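PDB 6MNZ: 3,4-dihydroxy-2-butanone 4-phosphate synthase from Acinetobacter baumannii, which probably catalyses the conversion of D-ribulose 5-phosphate to formate and 3,4-dihydroxy-2-butanone 4-phosphate, a step in riboflavin biosynthesis. Local coordinates for residues A[248-254]-A[289-293]; A[84-90]-A[127-133]; A[223-227]-A[333-337]; A[32-36]-A[46-50]. All blocks are in the same frame, centred on the assembly; numbering follows the deposited sequence.

Contact 1 of 4, residues A[248-254]-A[289-293]; sequences TTVRVHG and VLVWI. With SO4 (sulfate ion), chain D.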
loop_
_atom_site.group_PDB
_atom_site.type_symbol
_atom_site.label_atom_id
_atom_site.label_comp_id
_atom_site.label_asym_id
_atom_site.label_seq_id
_atom_site.Cartn_x
_atom_site.Cartn_y
_atom_site.Cartn_z
ATOM N N THR A 248 -15.067 18.354 -27.827
ATOM C CA THR A 248 -14.963 17.040 -27.209
ATOM C C THR A 248 -15.712 17.048 -25.886
ATOM O O THR A 248 -15.590 17.996 -25.104
ATOM C CB THR A 248 -13.498 16.652 -26.995
ATOM O OG1 THR A 248 -12.783 16.779 -28.232
ATOM C CG2 THR A 248 -13.388 15.222 -26.498
ATOM N N THR A 249 -16.569 16.048 -25.692
ATOM C CA THR A 249 -17.246 15.845 -24.418
ATOM C C THR A 249 -16.318 15.107 -23.461
ATOM O O THR A 249 -15.795 14.037 -23.797
ATOM C CB THR A 249 -18.540 15.060 -24.624
ATOM O OG1 THR A 249 -19.330 15.692 -25.638
ATOM C CG2 THR A 249 -19.338 14.990 -23.328
ATOM N N VAL A 250 -16.049 15.711 -22.306
ATOM C CA VAL A 250 -14.885 15.373 -21.498
ATOM C C VAL A 250 -15.340 15.078 -20.076
ATOM O O VAL A 250 -16.226 15.754 -19.542
ATOM C CB VAL A 250 -13.837 16.503 -21.510
ATOM C CG1 VAL A 250 -12.696 16.180 -20.558
ATOM C CG2 VAL A 250 -13.319 16.719 -22.918
ATOM N N ARG A 251 -14.706 14.086 -19.452
ATOM C CA ARG A 251 -14.731 13.936 -18.002
ATOM C C ARG A 251 -13.350 13.520 -17.526
ATOM O O ARG A 251 -12.858 12.453 -17.904
ATOM C CB ARG A 251 -15.775 12.905 -17.571
ATOM C CG ARG A 251 -15.776 12.627 -16.077
ATOM C CD ARG A 251 -17.183 12.667 -15.504
ATOM N NE ARG A 251 -17.191 12.431 -14.063
ATOM C CZ ARG A 251 -17.242 13.386 -13.139
ATOM N NH1 ARG A 251 -17.401 14.658 -13.485
ATOM N NH2 ARG A 251 -17.225 13.059 -11.855
ATOM N N VAL A 252 -12.757 14.330 -16.657
ATOM C CA VAL A 252 -11.661 13.880 -15.806
ATOM C C VAL A 252 -12.232 13.183 -14.577
ATOM O O VAL A 252 -13.103 13.725 -13.887
ATOM C CB VAL A 252 -10.767 15.064 -15.405
ATOM C CG1 VAL A 252 -9.809 14.657 -14.295
ATOM C CG2 VAL A 252 -10.006 15.576 -16.616
ATOM N N HIS A 253 -11.706 11.996 -14.273
ATOM C CA HIS A 253 -12.389 11.031 -13.420
ATOM C C HIS A 253 -11.425 10.511 -12.364
ATOM O O HIS A 253 -10.407 9.899 -12.700
ATOM C CB HIS A 253 -12.947 9.870 -14.243
ATOM C CG HIS A 253 -14.095 9.172 -13.588
ATOM N ND1 HIS A 253 -15.229 9.847 -13.191
ATOM C CD2 HIS A 253 -14.184 7.939 -13.042
ATOM C CE1 HIS A 253 -15.999 9.035 -12.491
ATOM N NE2 HIS A 253 -15.413 7.855 -12.439
ATOM N N GLY A 254 -11.764 10.727 -11.097
ATOM C CA GLY A 254 -11.120 10.050 -9.977
ATOM C C GLY A 254 -12.083 9.115 -9.263
ATOM O O GLY A 254 -13.235 9.476 -9.008
ATOM N N VAL A 289 -13.823 12.463 -24.430
ATOM C CA VAL A 289 -12.723 11.787 -23.753
ATOM C C VAL A 289 -13.086 11.593 -22.285
ATOM O O VAL A 289 -13.408 12.553 -21.587
ATOM C CB VAL A 289 -11.405 12.573 -23.895
ATOM C CG1 VAL A 289 -10.271 11.847 -23.181
ATOM C CG2 VAL A 289 -11.062 12.784 -25.364
ATOM N N LEU A 290 -12.968 10.361 -21.801
ATOM C CA LEU A 290 -12.872 10.091 -20.372
ATOM C C LEU A 290 -11.401 9.981 -19.997
ATOM O O LEU A 290 -10.662 9.194 -20.597
ATOM C CB LEU A 290 -13.618 8.811 -20.000
ATOM C CG LEU A 290 -13.726 8.535 -18.500
ATOM C CD1 LEU A 290 -15.081 7.936 -18.163
ATOM C CD2 LEU A 290 -12.602 7.622 -18.030
ATOM N N VAL A 291 -10.964 10.826 -19.073
ATOM C CA VAL A 291 -9.650 10.684 -18.468
ATOM C C VAL A 291 -9.776 9.874 -17.185
ATOM O O VAL A 291 -10.801 9.898 -16.499
ATOM C CB VAL A 291 -9.005 12.057 -18.197
ATOM C CG1 VAL A 291 -7.521 11.899 -17.913
ATOM C CG2 VAL A 291 -9.232 12.986 -19.380
ATOM N N TRP A 292 -8.665 9.256 -16.789
ATOM C CA TRP A 292 -8.601 8.463 -15.567
ATOM C C TRP A 292 -7.255 8.713 -14.912
ATOM O O TRP A 292 -6.210 8.476 -15.528
ATOM C CB TRP A 292 -8.789 6.971 -15.859
ATOM C CG TRP A 292 -8.696 6.105 -14.637
ATOM C CD1 TRP A 292 -7.562 5.578 -14.092
ATOM C CD2 TRP A 292 -9.789 5.562 -13.886
ATOM N NE1 TRP A 292 -7.878 4.777 -13.024
ATOM C CE2 TRP A 292 -9.240 4.740 -12.882
ATOM C CE3 TRP A 292 -11.176 5.735 -13.931
ATOM C CZ2 TRP A 292 -10.020 4.170 -11.877
ATOM C CZ3 TRP A 292 -11.953 5.122 -12.962
ATOM C CH2 TRP A 292 -11.370 4.381 -11.929
ATOM N N ILE A 293 -7.277 9.191 -13.672
ATOM C CA ILE A 293 -6.048 9.418 -12.921
ATOM C C ILE A 293 -5.586 8.091 -12.338
ATOM O O ILE A 293 -6.316 7.452 -11.571
ATOM C CB ILE A 293 -6.251 10.456 -11.804
ATOM C CG1 ILE A 293 -7.170 11.604 -12.225
ATOM C CG2 ILE A 293 -4.898 11.019 -11.378
ATOM C CD1 ILE A 293 -8.025 12.154 -11.074
HETATM S S SO4 D . -18.748 15.827 -10.262
HETATM O O1 SO4 D . -17.308 15.859 -10.502
HETATM O O2 SO4 D . -19.455 16.191 -11.488
HETATM O O3 SO4 D . -19.141 14.483 -9.849
HETATM O O4 SO4 D . -19.082 16.781 -9.208
#
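Arg251 is held from both backbone polar atoms by strand 290-292 and its lead-in: its N gives a hydrogen bond to Val289 O (2.9 Å) and its O takes one from Val291 N (2.8 Å), the alternation of parallel strands. Val289 N adds a bond to Thr249 O, whereas Ile293 N reaches His253 O only weakly. Val252 and Val291 run side by side, CG2 of Val252 3.9 Å from CG2 of Val291, packed under helix 320-336 with Ile333 on Val291 and Thr326 on Val252. On the other face the buried His253 and Trp292 meet rim to rim, their ring planes at 40°, with CD2 of His253 3.6 Å from CZ3 of Trp292; His253 NE2 bonds with Arg259. The solvent side lies where the partly exposed Arg251, bent at chi2 (132°), leads its guanidinium away to a sulfate, probably from the crystallisation liquor and also bound by Ser347. Sulfate O1 sits at the guanidinium edge and accepts from NH1 (3.2 Å) and NH2 (3.1 Å). The apolar face ties the strand pair to the helix, and Trp292 NE1 carries a hydrogen bond to Asp300 of the second subunit.

Contact 2 of 4, residues A[84-90]-A[127-133]; sequences NFTLSIE and IFPLMAQ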
loop_
_atom_site.group_PDB
_atom_site.type_symbol
_atom_site.label_atom_id
_atom_site.label_comp_id
_atom_site.label_asym_id
_atom_site.label_seq_id
_atom_site.Cartn_x
_atom_site.Cartn_y
_atom_site.Cartn_z
ATOM N N ASN A 84 5.672 11.862 6.913
ATOM C CA ASN A 84 6.828 12.742 6.791
ATOM C C ASN A 84 8.096 11.906 6.729
ATOM O O ASN A 84 8.391 11.166 7.672
ATOM C CB ASN A 84 6.902 13.722 7.964
ATOM C CG ASN A 84 7.980 14.770 7.778
ATOM O OD1 ASN A 84 9.131 14.443 7.491
ATOM N ND2 ASN A 84 7.580 16.034 7.794
ATOM N N PHE A 85 8.944 12.206 5.743
ATOM C CA PHE A 85 10.158 11.433 5.488
ATOM C C PHE A 85 11.347 12.191 6.070
ATOM O O PHE A 85 12.116 12.844 5.365
ATOM C CB PHE A 85 10.322 11.175 3.994
ATOM C CG PHE A 85 9.033 10.876 3.287
ATOM C CD1 PHE A 85 8.282 9.764 3.631
ATOM C CD2 PHE A 85 8.607 11.668 2.234
ATOM C CE1 PHE A 85 7.127 9.447 2.936
ATOM C CE2 PHE A 85 7.452 11.360 1.538
ATOM C CZ PHE A 85 6.708 10.251 1.893
ATOM N N THR A 86 11.537 12.032 7.377
ATOM C CA THR A 86 12.792 12.394 8.016
ATOM C C THR A 86 13.860 11.338 7.743
ATOM O O THR A 86 13.573 10.218 7.311
ATOM C CB THR A 86 12.610 12.562 9.527
ATOM O OG1 THR A 86 11.806 11.491 10.036
ATOM C CG2 THR A 86 11.946 13.896 9.846
ATOM N N LEU A 87 15.113 11.751 7.902
ATOM C CA LEU A 87 16.266 10.896 7.672
ATOM C C LEU A 87 17.014 10.659 8.976
ATOM O O LEU A 87 16.822 11.364 9.971
ATOM C CB LEU A 87 17.205 11.523 6.636
ATOM C CG LEU A 87 17.049 11.011 5.206
ATOM C CD1 LEU A 87 15.596 11.043 4.779
ATOM C CD2 LEU A 87 17.906 11.831 4.257
ATOM N N SER A 88 17.987 9.751 8.910
ATOM C CA SER A 88 19.100 9.779 9.846
ATOM C C SER A 88 19.733 11.164 9.877
ATOM O O SER A 88 19.823 11.846 8.853
ATOM C CB SER A 88 20.146 8.731 9.460
ATOM O OG SER A 88 19.684 7.417 9.729
ATOM N N ILE A 89 20.020 11.638 11.090
ATOM C CA ILE A 89 20.440 13.019 11.275
ATOM C C ILE A 89 21.830 13.217 10.680
ATOM O O ILE A 89 22.662 12.299 10.653
ATOM C CB ILE A 89 20.421 13.402 12.765
ATOM C CG1 ILE A 89 19.084 13.044 13.415
ATOM C CG2 ILE A 89 20.653 14.889 12.920
ATOM C CD1 ILE A 89 19.071 13.236 14.931
ATOM N N GLU A 90 22.119 14.456 10.295
ATOM C CA GLU A 90 23.255 14.783 9.448
ATOM C C GLU A 90 24.232 15.649 10.229
ATOM O O GLU A 90 23.822 16.534 10.987
ATOM C CB GLU A 90 22.795 15.513 8.185
ATOM C CG GLU A 90 23.341 14.941 6.889
ATOM C CD GLU A 90 23.157 13.435 6.779
ATOM O OE1 GLU A 90 22.294 12.891 7.500
ATOM O OE2 GLU A 90 24.003 12.781 6.131
ATOM N N ILE A 127 21.485 18.519 11.886
ATOM C CA ILE A 127 20.711 18.874 10.704
ATOM C C ILE A 127 19.867 17.670 10.315
ATOM O O ILE A 127 20.301 16.522 10.468
ATOM C CB ILE A 127 21.626 19.306 9.541
ATOM C CG1 ILE A 127 22.197 20.706 9.798
ATOM C CG2 ILE A 127 20.879 19.259 8.211
ATOM C CD1 ILE A 127 21.152 21.798 9.912
ATOM N N PHE A 128 18.644 17.933 9.858
ATOM C CA PHE A 128 17.603 16.913 9.731
ATOM C C PHE A 128 17.167 16.846 8.276
ATOM O O PHE A 128 16.222 17.541 7.870
ATOM C CB PHE A 128 16.421 17.223 10.645
ATOM C CG PHE A 128 16.774 17.238 12.097
ATOM C CD1 PHE A 128 16.857 16.050 12.803
ATOM C CD2 PHE A 128 17.274 18.389 12.680
ATOM C CE1 PHE A 128 17.322 16.029 14.097
ATOM C CE2 PHE A 128 17.721 18.380 13.983
ATOM C CZ PHE A 128 17.716 17.203 14.703
ATOM N N PRO A 129 17.859 16.072 7.442
ATOM C CA PRO A 129 17.508 16.045 6.018
ATOM C C PRO A 129 16.183 15.340 5.793
ATOM O O PRO A 129 15.759 14.492 6.582
ATOM C CB PRO A 129 18.668 15.274 5.373
ATOM C CG PRO A 129 19.774 15.281 6.391
ATOM C CD PRO A 129 19.085 15.304 7.721
ATOM N N LEU A 130 15.509 15.737 4.716
ATOM C CA LEU A 130 14.220 15.174 4.342
ATOM C C LEU A 130 14.274 14.735 2.888
ATOM O O LEU A 130 14.786 15.466 2.034
ATOM C CB LEU A 130 13.094 16.190 4.550
ATOM C CG LEU A 130 13.075 16.869 5.920
ATOM C CD1 LEU A 130 12.009 17.950 5.972
ATOM C CD2 LEU A 130 12.842 15.843 7.009
ATOM N N MET A 131 13.833 13.507 2.631
ATOM C CA MET A 131 13.899 12.908 1.301
ATOM C C MET A 131 12.580 13.169 0.585
ATOM O O MET A 131 11.543 12.603 0.949
ATOM C CB MET A 131 14.182 11.412 1.411
ATOM C CG MET A 131 14.659 10.757 0.128
ATOM S SD MET A 131 14.892 8.975 0.309
ATOM C CE MET A 131 13.218 8.388 0.045
ATOM N N ALA A 132 12.618 14.019 -0.436
ATOM C CA ALA A 132 11.459 14.226 -1.290
ATOM C C ALA A 132 11.189 12.987 -2.140
ATOM O O ALA A 132 12.060 12.138 -2.348
ATOM C CB ALA A 132 11.666 15.448 -2.183
ATOM N N GLN A 133 9.934 12.845 -2.554
ATOM C CA GLN A 133 9.554 11.785 -3.470
ATOM C C GLN A 133 9.963 12.136 -4.897
ATOM O O GLN A 133 10.307 13.286 -5.186
ATOM C CB GLN A 133 8.050 11.545 -3.404
ATOM C CG GLN A 133 7.567 10.998 -2.076
ATOM C CD GLN A 133 8.190 9.660 -1.734
ATOM O OE1 GLN A 133 7.862 8.639 -2.339
ATOM N NE2 GLN A 133 9.019 9.642 -0.697
#
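The irregular backbone of 84-90 meets strand 127-131 at two separate bridges, Thr86 with Leu130 and Glu90 with Ile127, the register shifting by one between them and the end-to-end directions 136° apart. Glu90 and Ile127 form an antiparallel hydrogen-bonded pair, with Glu90 N to Ile127 O at 2.8 Å and Ile127 N to Glu90 O at 3.2 Å. At the other bridge Met131 N donates to Phe85 O, in the carbonyl plane, and Leu87 N bonds weakly to Pro129 O. Between the two, Pro129 is wedged by side chains: its CB faces CD2 of Leu87 (3.7 Å), and its CG lies 3.5 Å from CB of Glu90. Leu87 sends its second branch, CD1, to CB of Met131. Strand 127-131 is the outermost strand of the six-stranded mixed sheet in the synthase part of the chain, bonded on its inner side to strand 57-60; the loop residues 84-90 follow its other edge. Near one end Ile89 lies alongside Phe128, with CG2 over the ring face, 4.1 Å from the centroid in a CH-pi contact. CG of Phe128 stands beside its own backbone N (chi1 -62°), which swings the ring back toward Ile89. At the far end the bent Gln133 chain places NE2 over one face of the Phe85 ring, near the rim, with ring and amide planes 44° apart. Phe85 also packs on Arg140, predicted to bind ribulose 5-phosphate, while Asn84 lies close to a bound sulfate and about 5 Å, side chain to side chain, from the predicted metal ligand Glu28.

Contact 3 of 4, residues A[223-227]-A[333-337]; sequences LYRYR and ILRDL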
loop_
_atom_site.group_PDB
_atom_site.type_symbol
_atom_site.label_atom_id
_atom_site.label_comp_id
_atom_site.label_asym_id
_atom_site.label_seq_id
_atom_site.Cartn_x
_atom_site.Cartn_y
_atom_site.Cartn_z
ATOM N N LEU A 223 -7.562 3.297 -26.362
ATOM C CA LEU A 223 -6.913 3.375 -25.057
ATOM C C LEU A 223 -5.576 4.089 -25.215
ATOM O O LEU A 223 -4.601 3.489 -25.677
ATOM C CB LEU A 223 -6.715 1.979 -24.471
ATOM C CG LEU A 223 -6.924 1.824 -22.967
ATOM C CD1 LEU A 223 -8.403 1.860 -22.632
ATOM C CD2 LEU A 223 -6.290 0.532 -22.478
ATOM N N TYR A 224 -5.475 5.278 -24.629
ATOM C CA TYR A 224 -4.205 5.982 -24.485
ATOM C C TYR A 224 -3.707 5.800 -23.054
ATOM O O TYR A 224 -4.396 6.176 -22.102
ATOM C CB TYR A 224 -4.368 7.461 -24.835
ATOM C CG TYR A 224 -4.841 7.709 -26.253
ATOM C CD1 TYR A 224 -4.056 8.426 -27.147
ATOM C CD2 TYR A 224 -6.135 7.386 -26.644
ATOM C CE1 TYR A 224 -4.527 8.759 -28.405
ATOM C CE2 TYR A 224 -6.566 7.603 -27.940
ATOM C CZ TYR A 224 -5.758 8.298 -28.814
ATOM O OH TYR A 224 -6.208 8.595 -30.079
ATOM N N ARG A 225 -2.584 5.100 -22.905
ATOM C CA ARG A 225 -1.906 4.969 -21.621
ATOM C C ARG A 225 -0.853 6.060 -21.465
ATOM O O ARG A 225 0.068 6.163 -22.282
ATOM C CB ARG A 225 -1.261 3.587 -21.499
ATOM C CG ARG A 225 -2.250 2.473 -21.180
ATOM C CD ARG A 225 -1.675 1.094 -21.480
ATOM N NE ARG A 225 -1.205 0.420 -20.271
ATOM C CZ ARG A 225 0.074 0.275 -19.931
ATOM N NH1 ARG A 225 1.046 0.714 -20.725
ATOM N NH2 ARG A 225 0.385 -0.377 -18.818
ATOM N N TYR A 226 -0.934 6.803 -20.363
ATOM C CA TYR A 226 -0.003 7.882 -20.066
ATOM C C TYR A 226 0.754 7.594 -18.776
ATOM O O TYR A 226 0.272 6.867 -17.903
ATOM C CB TYR A 226 -0.736 9.220 -19.941
ATOM C CG TYR A 226 -1.311 9.719 -21.243
ATOM C CD1 TYR A 226 -2.572 9.322 -21.666
ATOM C CD2 TYR A 226 -0.591 10.579 -22.057
ATOM C CE1 TYR A 226 -3.150 9.876 -22.790
ATOM C CE2 TYR A 226 -1.170 11.157 -23.167
ATOM C CZ TYR A 226 -2.405 10.717 -23.589
ATOM O OH TYR A 226 -2.904 11.139 -24.799
ATOM N N ARG A 227 1.946 8.179 -18.663
ATOM C CA ARG A 227 2.701 8.189 -17.418
ATOM C C ARG A 227 3.220 9.592 -17.140
ATOM O O ARG A 227 3.742 10.257 -18.040
ATOM C CB ARG A 227 3.871 7.201 -17.475
ATOM C CG ARG A 227 3.602 5.877 -16.779
ATOM C CD ARG A 227 4.895 5.208 -16.338
ATOM N NE ARG A 227 5.691 4.739 -17.471
ATOM C CZ ARG A 227 5.663 3.498 -17.949
ATOM N NH1 ARG A 227 4.792 2.612 -17.479
ATOM N NH2 ARG A 227 6.447 3.167 -18.966
ATOM N N ILE A 333 -3.138 15.506 -20.786
ATOM C CA ILE A 333 -3.688 14.430 -21.605
ATOM C C ILE A 333 -4.576 15.006 -22.701
ATOM O O ILE A 333 -4.523 14.576 -23.859
ATOM C CB ILE A 333 -4.454 13.427 -20.723
ATOM C CG1 ILE A 333 -3.467 12.617 -19.877
ATOM C CG2 ILE A 333 -5.320 12.514 -21.579
ATOM C CD1 ILE A 333 -4.123 11.679 -18.880
ATOM N N LEU A 334 -5.477 15.916 -22.328
ATOM C CA LEU A 334 -6.458 16.417 -23.282
ATOM C C LEU A 334 -5.806 17.273 -24.361
ATOM O O LEU A 334 -6.199 17.195 -25.530
ATOM C CB LEU A 334 -7.536 17.210 -22.547
ATOM C CG LEU A 334 -8.385 16.386 -21.578
ATOM C CD1 LEU A 334 -9.138 17.290 -20.611
ATOM C CD2 LEU A 334 -9.349 15.486 -22.336
ATOM N N ARG A 335 -4.758 18.023 -24.014
ATOM C CA ARG A 335 -3.978 18.705 -25.041
ATOM C C ARG A 335 -3.254 17.709 -25.936
ATOM O O ARG A 335 -3.186 17.898 -27.156
ATOM C CB ARG A 335 -2.977 19.662 -24.400
ATOM C CG ARG A 335 -2.089 20.371 -25.414
ATOM C CD ARG A 335 -1.397 21.578 -24.802
ATOM N NE ARG A 335 -0.370 21.182 -23.843
ATOM C CZ ARG A 335 -0.278 21.634 -22.595
ATOM N NH1 ARG A 335 -1.142 22.527 -22.127
ATOM N NH2 ARG A 335 0.699 21.202 -21.812
ATOM N N ASP A 336 -2.634 16.688 -25.340
ATOM C CA ASP A 336 -1.941 15.683 -26.136
ATOM C C ASP A 336 -2.892 14.990 -27.100
ATOM O O ASP A 336 -2.496 14.639 -28.218
ATOM C CB ASP A 336 -1.270 14.656 -25.223
ATOM C CG ASP A 336 -0.622 13.525 -25.996
ATOM O OD1 ASP A 336 0.489 13.728 -26.528
ATOM O OD2 ASP A 336 -1.208 12.423 -26.045
ATOM N N LEU A 337 -4.155 14.829 -26.710
ATOM C CA LEU A 337 -5.170 14.295 -27.606
ATOM C C LEU A 337 -5.679 15.321 -28.610
ATOM O O LEU A 337 -6.397 14.943 -29.542
ATOM C CB LEU A 337 -6.346 13.751 -26.789
ATOM C CG LEU A 337 -6.011 12.574 -25.871
ATOM C CD1 LEU A 337 -7.127 12.328 -24.866
ATOM C CD2 LEU A 337 -5.739 11.318 -26.686
#
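Tyr226 and Asp336 supply the one hydrogen bond between strand 223-227 and segment 333-337: the phenol OH donates to the carboxylate OD2, and the modelled 2.5 Å is very short and doubtful in its exact value. OD2 comes to the edge of the ring, near its plane, but the carboxylate itself is turned almost perpendicular, with the two planes 88° apart. Asp336 reaches the hydroxyl because CG is anti to the backbone N (chi1 176°), which carries the carboxylate off the helix toward the strand. The same OD2 has a salt bridge with Arg208, so it has both a neutral and a charged partner, and Arg208 would probably favour the ionised carboxylate. The remaining contacts are CH-pi and apolar. Ile333 lays CG1 over the middle of the Tyr226 ring, 3.8 Å from the centroid, while its CG2 branch reaches CE1 of the same ring at 3.6 Å. Leu337 uses a single methyl, CD2, on the face of Tyr224, 3.4 Å from the centroid and shifted toward the rim; that methyl also lies 3.4 Å from Tyr226 OH, bringing both tyrosines onto one leucine. Tyr224 and Tyr226, two residues apart on the strand, thus point to the same side. Strand 220-228 lies between strands 206-215 and 235-239 in the sheet of the cyclohydrolase II-like part, and the C-terminal turns of helix 320-336 rest on this face, with Ile333 reaching on to Ala237 and Val291.

Contact 4 of 4, residues A[32-36]-A[46-50]; sequences DLVIA and NFMIT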
loop_
_atom_site.group_PDB
_atom_site.type_symbol
_atom_site.label_atom_id
_atom_site.label_comp_id
_atom_site.label_asym_id
_atom_site.label_seq_id
_atom_site.Cartn_x
_atom_site.Cartn_y
_atom_site.Cartn_z
ATOM N N ASP A 32 6.682 27.789 6.025
ATOM C CA ASP A 32 8.104 27.520 6.181
ATOM C C ASP A 32 8.891 28.592 5.446
ATOM O O ASP A 32 8.704 28.781 4.239
ATOM C CB ASP A 32 8.472 26.139 5.637
ATOM C CG ASP A 32 7.895 25.013 6.464
ATOM O OD1 ASP A 32 6.807 25.197 7.046
ATOM O OD2 ASP A 32 8.441 23.894 6.388
ATOM N N LEU A 33 9.864 29.187 6.131
ATOM C CA LEU A 33 11.005 29.765 5.438
ATOM C C LEU A 33 11.686 28.698 4.591
ATOM O O LEU A 33 11.683 27.516 4.940
ATOM C CB LEU A 33 12.000 30.353 6.437
ATOM C CG LEU A 33 11.514 31.487 7.340
ATOM C CD1 LEU A 33 12.554 31.764 8.419
ATOM C CD2 LEU A 33 11.222 32.746 6.538
ATOM N N VAL A 34 12.100 29.093 3.389
ATOM C CA VAL A 34 12.682 28.177 2.413
ATOM C C VAL A 34 13.808 28.917 1.708
ATOM O O VAL A 34 13.614 30.047 1.245
ATOM C CB VAL A 34 11.653 27.676 1.385
ATOM C CG1 VAL A 34 12.267 26.600 0.489
ATOM C CG2 VAL A 34 10.414 27.151 2.087
ATOM N N ILE A 35 15.011 28.350 1.753
ATOM C CA ILE A 35 16.171 28.922 1.083
ATOM C C ILE A 35 16.914 27.805 0.366
ATOM O O ILE A 35 16.927 26.655 0.815
ATOM C CB ILE A 35 17.100 29.652 2.078
ATOM C CG1 ILE A 35 18.286 30.280 1.345
ATOM C CG2 ILE A 35 17.583 28.694 3.163
ATOM C CD1 ILE A 35 19.125 31.190 2.220
ATOM N N ALA A 36 17.549 28.153 -0.750
ATOM C CA ALA A 36 18.374 27.193 -1.468
ATOM C C ALA A 36 19.518 26.725 -0.580
ATOM O O ALA A 36 20.335 27.534 -0.129
ATOM C CB ALA A 36 18.917 27.812 -2.754
ATOM N N ASN A 46 20.619 31.287 11.485
ATOM C CA ASN A 46 20.342 32.021 12.714
ATOM C C ASN A 46 19.015 32.765 12.628
ATOM O O ASN A 46 18.268 32.826 13.611
ATOM C CB ASN A 46 21.479 32.996 13.015
ATOM C CG ASN A 46 21.276 33.738 14.321
ATOM O OD1 ASN A 46 21.252 34.968 14.351
ATOM N ND2 ASN A 46 21.113 32.992 15.409
ATOM N N PHE A 47 18.722 33.369 11.474
ATOM C CA PHE A 47 17.408 33.970 11.274
ATOM C C PHE A 47 16.303 32.934 11.425
ATOM O O PHE A 47 15.250 33.218 12.007
ATOM C CB PHE A 47 17.333 34.631 9.899
ATOM C CG PHE A 47 16.014 35.288 9.616
ATOM C CD1 PHE A 47 15.018 34.606 8.939
ATOM C CD2 PHE A 47 15.765 36.582 10.035
ATOM C CE1 PHE A 47 13.771 35.172 8.760
ATOM C CE2 PHE A 47 14.518 37.147 9.873
ATOM C CZ PHE A 47 13.534 36.458 9.193
ATOM N N MET A 48 16.562 31.699 10.992
ATOM C CA MET A 48 15.535 30.664 11.049
ATOM C C MET A 48 15.228 30.278 12.491
ATOM O O MET A 48 14.072 30.328 12.924
ATOM C CB MET A 48 15.982 29.445 10.245
ATOM C CG MET A 48 15.841 29.621 8.745
ATOM S SD MET A 48 16.080 28.082 7.847
ATOM C CE MET A 48 15.132 28.403 6.361
ATOM N N ILE A 49 16.262 29.957 13.272
ATOM C CA ILE A 49 16.050 29.539 14.651
ATOM C C ILE A 49 15.563 30.671 15.541
ATOM O O ILE A 49 15.251 30.432 16.712
ATOM C CB ILE A 49 17.342 28.946 15.253
ATOM C CG1 ILE A 49 18.397 30.040 15.444
ATOM C CG2 ILE A 49 17.879 27.833 14.366
ATOM C CD1 ILE A 49 19.702 29.542 16.032
ATOM N N THR A 50 15.618 31.913 15.059
ATOM C CA THR A 50 15.267 33.080 15.860
ATOM C C THR A 50 13.836 33.541 15.615
ATOM O O THR A 50 13.094 33.790 16.569
ATOM C CB THR A 50 16.236 34.233 15.566
ATOM O OG1 THR A 50 17.588 33.774 15.696
ATOM C CG2 THR A 50 16.003 35.386 16.530
#
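Leu33 forms the main bump of strand 32-36, projecting into the angle between Phe47 and Met48, successive residues of helix 42-52. Its CD1 branch meets the edge of the Phe47 ring, near the ring plane, 3.6 Å from CE1, and the two side chains cross at about a right angle. On the Met48 side, the same CD1 lies 3.9 Å from CG of Met48. Met48 answers with a reach of its own: extended beyond CG (chi2 -169°, chi3 154°), it drops its CE methyl into the hollow between Leu33 and Ile35, 3.7 Å from CB of Leu33 and 4.0 Å from CG2 of Ile35. The axes of the two segments run 10.2 Å apart, nearly antiparallel at 174°, and the extended Met48 bridges that gap. Met18 packs on both Leu33 and Phe47, and Leu187 on Leu33; the Phe47 ring also meets the rings of His51 and His185. No hydrogen bond crosses between the segments, which are joined by apolar side-chain packing. This apolar contact backs a strand that also carries Asp32, predicted to bind D-ribulose 5-phosphate.

Overall arrangement
From the N terminus, contact 4 closes first, returning helix 42-52 to strand 31-36 after a short loop. Contact 2 follows in series, bringing strand 127-131 back to residues 84-90; both contacts reach the six-stranded sheet of the synthase part, at centres 17 Å apart. The chain then enters the cyclohydrolase II-like part, where contact 3 spans the long run from strand 220-228 to helix 320-336 and encloses contact 1, the closure of 248-254 on 289-293. These two touch, Val289 and Val291 packing on the helix, and share the seven-stranded sheet. No loops cross, and contacts 1 and 2 lie on opposite sides of the chain's centre, 37 Å apart between centres.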